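S12 family peptidase (Streptomyces sp. 82F2, PDB 3WWX) probably hydrolyses amide bonds of substrates with D-amino acid residues, as a D-stereospecific amidohydrolase of the serine beta-lactamase-like S12 peptidase family. Local coordinates at residues 26-31 against 243-248; 320-325 against 340-345. One frame throughout, in Å; residues are numbered along the deposited sequence.

Contact 1: residues 26-31 against 243-248; sequences VAQARD and DSRDLQ
Val26 meets Ser244 loosely. Its CG2 branch lies 4.1 Å from Ser244 OG. That hydroxyl is hydrogen-bonded outside the contact, to Tyr49 OH.

Gln28 carries most of the strand's side of the packing. Its CG sits 3.6 Å from Ser244 CB, and the chain, extended beyond CG, continues past the first turn of the helix. The amide end reaches Arg245, where Gln28 OE1 is 3.3 Å from Arg245 CA. Gln28 OE1 accepts from Arg35 NH1, while NE2 donates to Gly45 O and to a water. The water donates in turn to Asp243 OD2. Asp243 is the N-cap of the helix. Its OD1 takes a nearly straight bond of 2.8 Å from Asp246 N and a weaker one from Arg245 N. The water thus joins the buried Gln28 amide to the capping carboxylate.

In the beta-lactamase-like fold, helices pack on the faces of a central antiparallel sheet. Here the start of helix 244-255 lies over strand 24-31, with the two short axes 8.0 Å apart and at 39°. No direct hydrogen bond spans the two segments.

Gln248 lies between helix and strand. Its NE2 donates back to Ser244 O, one turn earlier, at 2.9 Å and 165°. The acceptor lies close to the plane of the Gln248 amide, and this bond, with that of OE1 to Ser321 OG on the next strand, holds the amide's rotation. Gln248 NE2 packs 3.2 Å from Gln28 CB. At the other end of the amide, Gln248 OE1 lies 3.3 Å from Ala29 C. It also approaches Arg30 N, but at a poor angle for a hydrogen bond. Arg30 adds its CB against Gln248 OE1, and its extended chain then leads away from the helix.

Contact 2: residues 320-325 against 340-345; sequences HSLAGN and AEFCGT
His320 and Glu341 make the one hydrogen bond between the strand and the helix. His320 NE2 donates to Glu341 OE1 over 2.7 Å, at 163°. The oxygen lies near the plane of the imidazole and is reached through its anti lone pair, the one facing away from OE2. The ring and carboxylate planes are steeply turned against each other, by 76°. Glu341 reaches the ring because its CG is anti to the backbone N (chi1 178°) and the chain then bends at chi2. OE2 of the same carboxylate accepts from Thr10 OG1 and His7 ND1, so both oxygens are engaged.

The aromatic contact is between His320 and Phe342. The ring centroids are 4.2 Å apart and the planes are inclined at an oblique angle. Phe342 CE1 lies over the centre of one imidazole face, and Phe342 CD1 comes to 3.3 Å from His320 ND1. At the edge of the imidazole, in its plane, lies Glu341 O. His320 O in turn lies in the plane of the Phe342 ring, at its edge.

These contacts join the C-terminal helix 334-343 to the central antiparallel sheet of the beta-lactamase-like fold. Strand 320-326 is the last strand in sequence, and the helix follows it. Cys343, in the last turn, forms a disulfide with Cys294.

Apolar packing continues from the aromatic pair along the strand. Leu322 CB lies 3.8 Å from Phe342 CE2. The isobutyl group then reaches Glu341, with Leu322 CD2 3.8 Å from Glu341 CB, and passes alongside the aliphatic part of that side chain. Phe342 also packs on Gln313 and Thr315 of the adjacent strand 308-315, while Leu322 touches Leu311 there.

Overall arrangement
The chain enters strand 24-31 soon after its N-terminal helix. Contact 1 is made much later, when helix 244-255 returns to this strand and closes a long loop of 211 residues, which is largely helix and coil. The chain then builds most of the remaining strands of the sheet. Contact 2 is short in range: strand 320-326 and the C-terminal helix close a loop of 14 residues. The two loops follow one another and neither nest nor cross. The centres of contact 1 and contact 2 are about 9 Å apart. Strands 24-31 and 320-326 are antiparallel neighbours, so the contacts join one helix to each face of the same strand pair.

Contact 1: residues 26-31 against 243-248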
loop_
_atom_site.group_PDB
_atom_site.type_symbol
_atom_site.label_atom_id
_atom_site.label_comp_id
_atom_site.label_asym_id
_atom_site.label_seq_id
_atom_site.Cartn_x
_atom_site.Cartn_y
_atom_site.Cartn_z
ATOM N N VAL A 26 12.956 10.192 5.398
ATOM C CA VAL A 26 13.815 9.869 4.261
ATOM C C VAL A 26 13.010 9.912 2.972
ATOM O O VAL A 26 11.825 9.558 2.957
ATOM C CB VAL A 26 14.470 8.464 4.416
ATOM C CG1 VAL A 26 13.418 7.380 4.666
ATOM C CG2 VAL A 26 15.336 8.105 3.222
ATOM N N ALA A 27 13.650 10.348 1.889
ATOM C CA ALA A 27 13.066 10.238 0.555
ATOM C C ALA A 27 14.169 10.082 -0.458
ATOM O O ALA A 27 15.326 10.459 -0.216
ATOM C CB ALA A 27 12.201 11.451 0.214
ATOM N N GLN A 28 13.819 9.445 -1.566
ATOM C CA GLN A 28 14.657 9.436 -2.746
ATOM C C GLN A 28 13.801 9.811 -3.929
ATOM O O GLN A 28 12.594 9.579 -3.930
ATOM C CB GLN A 28 15.286 8.072 -2.982
ATOM C CG GLN A 28 16.305 7.658 -1.934
ATOM C CD GLN A 28 16.879 6.278 -2.205
ATOM O OE1 GLN A 28 16.900 5.818 -3.353
ATOM N NE2 GLN A 28 17.346 5.599 -1.160
ATOM N N ALA A 29 14.438 10.375 -4.954
ATOM C CA ALA A 29 13.713 10.809 -6.139
ATOM C C ALA A 29 14.611 10.691 -7.346
ATOM O O ALA A 29 15.831 10.658 -7.228
ATOM C CB ALA A 29 13.234 12.243 -5.981
ATOM N N ARG A 30 13.998 10.614 -8.507
ATOM C CA ARG A 30 14.748 10.544 -9.756
ATOM C C ARG A 30 13.905 11.215 -10.816
ATOM O O ARG A 30 12.882 10.687 -11.257
ATOM C CB ARG A 30 15.087 9.087 -10.107
ATOM C CG ARG A 30 15.951 8.915 -11.329
ATOM C CD ARG A 30 16.387 7.454 -11.405
ATOM N NE ARG A 30 17.270 7.202 -12.526
ATOM C CZ ARG A 30 17.079 6.264 -13.447
ATOM N NH1 ARG A 30 16.030 5.454 -13.391
ATOM N NH2 ARG A 30 17.960 6.136 -14.429
ATOM N N ASP A 31 14.348 12.409 -11.205
ATOM C CA ASP A 31 13.631 13.244 -12.160
ATOM C C ASP A 31 14.316 13.082 -13.522
ATOM O O ASP A 31 15.343 13.689 -13.798
ATOM C CB ASP A 31 13.612 14.683 -11.649
ATOM C CG ASP A 31 12.707 15.584 -12.459
ATOM O OD1 ASP A 31 12.673 15.409 -13.695
ATOM O OD2 ASP A 31 12.019 16.468 -11.877
ATOM N N ASP A 243 12.750 -0.181 0.482
ATOM C CA ASP A 243 13.443 1.077 0.698
ATOM C C ASP A 243 13.018 2.070 -0.386
ATOM O O ASP A 243 12.180 1.772 -1.248
ATOM C CB ASP A 243 14.965 0.907 0.811
ATOM C CG ASP A 243 15.656 0.629 -0.512
ATOM O OD1 ASP A 243 14.993 0.586 -1.559
ATOM O OD2 ASP A 243 16.893 0.426 -0.470
ATOM N N SER A 244 13.573 3.265 -0.336
ATOM C CA SER A 244 13.115 4.337 -1.210
ATOM C C SER A 244 13.650 4.202 -2.630
ATOM O O SER A 244 13.144 4.864 -3.513
ATOM C CB SER A 244 13.533 5.687 -0.648
ATOM O OG SER A 244 13.077 5.856 0.692
ATOM N N ARG A 245 14.659 3.368 -2.821
ATOM C CA ARG A 245 15.181 3.061 -4.156
ATOM C C ARG A 245 14.310 2.019 -4.860
ATOM O O ARG A 245 13.803 2.251 -5.967
ATOM C CB ARG A 245 16.607 2.546 -4.058
ATOM C CG ARG A 245 17.278 2.298 -5.398
ATOM C CD ARG A 245 18.685 1.786 -5.251
ATOM N NE ARG A 245 19.331 1.683 -6.561
ATOM C CZ ARG A 245 20.600 1.333 -6.747
ATOM N NH1 ARG A 245 21.377 1.054 -5.707
ATOM N NH2 ARG A 245 21.095 1.264 -7.977
ATOM N N ASP A 246 14.104 0.876 -4.211
ATOM C CA ASP A 246 13.339 -0.203 -4.810
ATOM C C ASP A 246 11.914 0.241 -5.118
ATOM O O ASP A 246 11.334 -0.182 -6.103
ATOM C CB ASP A 246 13.272 -1.399 -3.869
ATOM C CG ASP A 246 14.533 -2.256 -3.887
ATOM O OD1 ASP A 246 15.564 -1.858 -4.481
ATOM O OD2 ASP A 246 14.484 -3.347 -3.261
ATOM N N LEU A 247 11.324 1.064 -4.254
ATOM C CA LEU A 247 9.951 1.482 -4.528
ATOM C C LEU A 247 9.871 2.277 -5.826
ATOM O O LEU A 247 8.922 2.122 -6.598
ATOM C CB LEU A 247 9.340 2.262 -3.368
ATOM C CG LEU A 247 8.973 1.429 -2.144
ATOM C CD1 LEU A 247 8.445 2.367 -1.078
ATOM C CD2 LEU A 247 7.964 0.345 -2.458
ATOM N N GLN A 248 10.876 3.117 -6.063
ATOM C CA GLN A 248 10.930 3.841 -7.330
ATOM C C GLN A 248 11.134 2.883 -8.501
ATOM O O GLN A 248 10.456 2.986 -9.529
ATOM C CB GLN A 248 12.048 4.870 -7.333
ATOM C CG GLN A 248 11.843 6.020 -6.400
ATOM C CD GLN A 248 13.010 6.947 -6.487
ATOM O OE1 GLN A 248 13.088 7.775 -7.406
ATOM N NE2 GLN A 248 13.974 6.759 -5.612
HETATM O O HOH W 1 18.378 2.789 -1.154
#

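Contact 2: residues 320-325 against 340-345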
loop_
_atom_site.group_PDB
_atom_site.type_symbol
_atom_site.label_atom_id
_atom_site.label_comp_id
_atom_site.label_asym_id
_atom_site.label_seq_id
_atom_site.Cartn_x
_atom_site.Cartn_y
_atom_site.Cartn_z
ATOM N N HIS A 320 9.618 10.283 -13.838
ATOM C CA HIS A 320 9.944 11.063 -12.654
ATOM C C HIS A 320 9.317 10.340 -11.464
ATOM O O HIS A 320 8.102 10.204 -11.403
ATOM C CB HIS A 320 9.385 12.481 -12.770
ATOM C CG HIS A 320 9.701 13.363 -11.603
ATOM N ND1 HIS A 320 9.212 14.649 -11.489
ATOM C CD2 HIS A 320 10.460 13.148 -10.502
ATOM C CE1 HIS A 320 9.644 15.179 -10.362
ATOM N NE2 HIS A 320 10.404 14.295 -9.744
ATOM N N SER A 321 10.166 9.874 -10.554
ATOM C CA SER A 321 9.717 9.100 -9.392
ATOM C C SER A 321 10.162 9.699 -8.057
ATOM O O SER A 321 11.129 10.466 -7.976
ATOM C CB SER A 321 10.243 7.673 -9.503
ATOM O OG SER A 321 11.644 7.655 -9.621
ATOM N N LEU A 322 9.448 9.272 -7.012
ATOM C CA LEU A 322 9.697 9.685 -5.640
ATOM C C LEU A 322 9.228 8.570 -4.719
ATOM O O LEU A 322 8.180 7.980 -4.956
ATOM C CB LEU A 322 8.902 10.947 -5.345
ATOM C CG LEU A 322 8.806 11.424 -3.878
ATOM C CD1 LEU A 322 10.132 11.934 -3.353
ATOM C CD2 LEU A 322 7.707 12.504 -3.729
ATOM N N ALA A 323 9.970 8.305 -3.655
ATOM C CA ALA A 323 9.470 7.412 -2.595
ATOM C C ALA A 323 10.087 7.846 -1.296
ATOM O O ALA A 323 11.175 8.407 -1.275
ATOM C CB ALA A 323 9.806 5.953 -2.891
ATOM N N GLY A 324 9.399 7.599 -0.195
ATOM C CA GLY A 324 9.950 7.983 1.094
ATOM C C GLY A 324 9.130 7.506 2.263
ATOM O O GLY A 324 8.101 6.855 2.102
ATOM N N ASN A 325 9.573 7.896 3.455
ATOM C CA ASN A 325 9.006 7.370 4.691
ATOM C C ASN A 325 9.196 8.319 5.859
ATOM O O ASN A 325 10.275 8.925 6.009
ATOM C CB ASN A 325 9.648 6.013 5.022
ATOM C CG ASN A 325 9.029 5.355 6.252
ATOM O OD1 ASN A 325 9.595 5.372 7.349
ATOM N ND2 ASN A 325 7.848 4.776 6.081
ATOM N N ALA A 340 6.405 19.249 -3.167
ATOM C CA ALA A 340 7.734 19.836 -3.280
ATOM C C ALA A 340 8.493 19.210 -4.448
ATOM O O ALA A 340 9.095 19.897 -5.284
ATOM C CB ALA A 340 8.495 19.653 -1.997
ATOM N N GLU A 341 8.442 17.890 -4.527
ATOM C CA GLU A 341 9.199 17.183 -5.542
ATOM C C GLU A 341 8.651 17.426 -6.939
ATOM O O GLU A 341 9.430 17.715 -7.860
ATOM C CB GLU A 341 9.213 15.684 -5.239
ATOM C CG GLU A 341 9.942 14.827 -6.287
ATOM C CD GLU A 341 11.403 15.203 -6.479
ATOM O OE1 GLU A 341 11.925 15.023 -7.595
ATOM O OE2 GLU A 341 12.067 15.631 -5.505
ATOM N N PHE A 342 7.350 17.289 -7.131
ATOM C CA PHE A 342 6.792 17.341 -8.486
ATOM C C PHE A 342 6.436 18.748 -8.952
ATOM O O PHE A 342 6.351 18.983 -10.155
ATOM C CB PHE A 342 5.599 16.405 -8.613
ATOM C CG PHE A 342 5.976 14.956 -8.546
ATOM C CD1 PHE A 342 6.447 14.290 -9.663
ATOM C CD2 PHE A 342 5.890 14.268 -7.353
ATOM C CE1 PHE A 342 6.811 12.958 -9.584
ATOM C CE2 PHE A 342 6.280 12.948 -7.269
ATOM C CZ PHE A 342 6.726 12.292 -8.382
ATOM N N CYS A 343 6.238 19.673 -8.011
ATOM C CA CYS A 343 5.853 21.053 -8.356
ATOM C C CYS A 343 6.802 22.116 -7.824
ATOM O O CYS A 343 6.634 23.300 -8.151
ATOM C CB CYS A 343 4.434 21.337 -7.861
ATOM S SG CYS A 343 3.184 20.339 -8.672
ATOM N N GLY A 344 7.795 21.712 -7.030
ATOM C CA GLY A 344 8.730 22.659 -6.443
ATOM C C GLY A 344 8.106 23.525 -5.368
ATOM O O GLY A 344 8.652 24.573 -5.022
ATOM N N THR A 345 6.966 23.092 -4.839
ATOM C CA THR A 345 6.216 23.848 -3.841
ATOM C C THR A 345 6.985 23.930 -2.523
ATOM O O THR A 345 7.339 22.908 -1.927
ATOM C CB THR A 345 4.836 23.203 -3.584
ATOM O OG1 THR A 345 4.131 23.039 -4.823
ATOM C CG2 THR A 345 3.993 24.065 -2.641
#